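Local coordinates for phosphoinositide 3-kinase adapter protein 1 (Homo sapiens, PDB 5FOR) that links B-cell receptor and Toll-like receptor signalling to phosphoinositide 3-kinase as an adapter, here represented by its TIR domain, at residues Tyr13-Glu18 and Ser69-Gln74. Sequence-based numbering, arbitrary orientation.
Sequences YSPDAE and SAELVQ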
loop_
_atom_site.group_PDB
_atom_site.type_symbol
_atom_site.label_atom_id
_atom_site.label_comp_id
_atom_site.label_asym_id
_atom_site.label_seq_id
_atom_site.Cartn_x
_atom_site.Cartn_y
_atom_site.Cartn_z
ATOM N N TYR A 13 -5.420 0.654 -2.115
ATOM C CA TYR A 13 -5.515 0.617 -3.571
ATOM C C TYR A 13 -6.702 1.436 -4.079
ATOM O O TYR A 13 -7.565 1.852 -3.323
ATOM C CB TYR A 13 -5.634 -0.833 -4.063
ATOM C CG TYR A 13 -6.984 -1.437 -3.767
ATOM C CD1 TYR A 13 -7.384 -1.688 -2.452
ATOM C CD2 TYR A 13 -7.870 -1.725 -4.787
ATOM C CE1 TYR A 13 -8.629 -2.225 -2.165
ATOM C CE2 TYR A 13 -9.109 -2.255 -4.522
ATOM C CZ TYR A 13 -9.487 -2.510 -3.200
ATOM O OH TYR A 13 -10.723 -3.046 -2.932
ATOM N N SER A 14 -6.728 1.674 -5.377
ATOM C CA SER A 14 -7.881 2.288 -5.995
ATOM C C SER A 14 -8.555 1.275 -6.906
ATOM O O SER A 14 -7.934 0.288 -7.303
ATOM C CB SER A 14 -7.464 3.552 -6.762
ATOM O OG SER A 14 -7.223 4.604 -5.849
ATOM N N PRO A 15 -9.831 1.516 -7.239
ATOM C CA PRO A 15 -10.565 0.531 -8.050
ATOM C C PRO A 15 -9.900 0.111 -9.361
ATOM O O PRO A 15 -10.130 -1.021 -9.771
ATOM C CB PRO A 15 -11.917 1.222 -8.307
ATOM C CG PRO A 15 -12.069 2.254 -7.139
ATOM C CD PRO A 15 -10.665 2.666 -6.812
ATOM N N ASP A 16 -9.070 0.938 -9.987
ATOM C CA ASP A 16 -8.419 0.484 -11.226
ATOM C C ASP A 16 -7.373 -0.627 -11.010
ATOM O O ASP A 16 -6.958 -1.265 -11.974
ATOM C CB ASP A 16 -7.784 1.662 -11.982
ATOM C CG ASP A 16 -6.732 2.413 -11.157
ATOM O OD1 ASP A 16 -6.620 2.145 -9.937
ATOM O OD2 ASP A 16 -6.039 3.295 -11.733
ATOM N N ALA A 17 -6.972 -0.857 -9.759
ATOM C CA ALA A 17 -6.006 -1.894 -9.404
ATOM C C ALA A 17 -6.645 -2.981 -8.501
ATOM O O ALA A 17 -5.950 -3.732 -7.800
ATOM C CB ALA A 17 -4.779 -1.258 -8.707
ATOM N N GLU A 18 -7.972 -3.025 -8.534
ATOM C CA GLU A 18 -8.804 -4.014 -7.845
ATOM C C GLU A 18 -8.303 -5.471 -7.910
ATOM O O GLU A 18 -8.278 -6.178 -6.909
ATOM C CB GLU A 18 -10.217 -3.946 -8.433
ATOM C CG GLU A 18 -11.204 -4.891 -7.808
ATOM C CD GLU A 18 -11.534 -4.478 -6.405
ATOM O OE1 GLU A 18 -11.922 -3.304 -6.234
ATOM O OE2 GLU A 18 -11.401 -5.309 -5.478
ATOM N N SER A 69 -1.326 2.835 -8.576
ATOM C CA SER A 69 -2.017 3.000 -9.859
ATOM C C SER A 69 -2.215 4.492 -10.189
ATOM O O SER A 69 -2.048 5.345 -9.318
ATOM C CB SER A 69 -3.379 2.276 -9.821
ATOM O OG SER A 69 -4.128 2.702 -8.688
ATOM N N ALA A 70 -2.612 4.788 -11.425
ATOM C CA ALA A 70 -2.926 6.155 -11.859
ATOM C C ALA A 70 -4.012 6.802 -11.022
ATOM O O ALA A 70 -3.889 7.951 -10.629
ATOM C CB ALA A 70 -3.354 6.155 -13.324
ATOM N N GLU A 71 -5.076 6.052 -10.744
ATOM C CA GLU A 71 -6.188 6.571 -9.951
ATOM C C GLU A 71 -5.764 6.814 -8.513
ATOM O O GLU A 71 -6.278 7.703 -7.854
ATOM C CB GLU A 71 -7.369 5.610 -10.006
ATOM C CG GLU A 71 -8.647 6.147 -9.403
ATOM C CD GLU A 71 -9.809 5.158 -9.505
ATOM O OE1 GLU A 71 -9.693 4.175 -10.273
ATOM O OE2 GLU A 71 -10.834 5.366 -8.811
ATOM N N LEU A 72 -4.807 6.029 -8.025
ATOM C CA LEU A 72 -4.375 6.204 -6.673
ATOM C C LEU A 72 -3.516 7.471 -6.550
ATOM O O LEU A 72 -3.726 8.244 -5.619
ATOM C CB LEU A 72 -3.625 4.971 -6.169
ATOM C CG LEU A 72 -3.262 5.176 -4.687
ATOM C CD1 LEU A 72 -3.965 4.186 -3.776
ATOM C CD2 LEU A 72 -1.751 5.151 -4.457
ATOM N N VAL A 73 -2.576 7.714 -7.471
ATOM C CA VAL A 73 -1.726 8.888 -7.287
ATOM C C VAL A 73 -2.563 10.156 -7.433
ATOM O O VAL A 73 -2.253 11.159 -6.791
ATOM C CB VAL A 73 -0.454 8.941 -8.216
ATOM C CG1 VAL A 73 -0.084 7.609 -8.791
ATOM C CG2 VAL A 73 -0.512 10.060 -9.245
ATOM N N GLN A 74 -3.655 10.110 -8.194
ATOM C CA GLN A 74 -4.574 11.259 -8.222
ATOM C C GLN A 74 -5.022 11.688 -6.824
ATOM O O GLN A 74 -5.345 12.855 -6.617
ATOM C CB GLN A 74 -5.806 10.972 -9.070
ATOM C CG GLN A 74 -5.636 11.307 -10.536
ATOM C CD GLN A 74 -6.698 10.649 -11.393
ATOM O OE1 GLN A 74 -7.767 10.272 -10.898
ATOM N NE2 GLN A 74 -6.406 10.495 -12.684
HETATM O O HOH W 1 -4.356 1.400 -6.682
#
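OG of S69 lies 2.8 Å from OD1 of D16 and takes a weak capping bond from the backbone N of L72; a water that accepts from the backbone N of S14 also lies near it, though too close for that contact to be trusted. S69 is the N-cap of helix 70-76. In the flavodoxin-like α/β fold of this TIR domain, the contact joins the loops at the C-terminal ends of neighbouring parallel strands 9-13 and 63-68. D16 reaches over the helix start with both oxygens. Its CG sits between the backbone N and the carbonyl carbon (chi1 59°), a setting that lets OD1 face S69 while the syn side of OD2 receives the backbone N of E71 at 3.1 Å, 28° out of the carboxylate plane. The carboxylate thus serves the first turn of a helix from another segment, where the helix dipole would probably steady its charge.

The extended chain of E71 runs past D16 in the opposite direction, and OE1 takes a weak bond from D16 N at 3.3 Å. The two carboxylate planes are turned 62° apart, and OD1 of D16 and OE1 of E71 are just 3.7 Å apart, a proximity that probably costs some energy. OE2 meets the P15 ring at CD. With an alanine at this position, D16 N is likely to lose this acceptor and CD of P15 its packing partner. Deeper in, S14 OG hydrogen-bonds to the backbone O of L44, and S14 OG packs 3.4 Å from CA of L72.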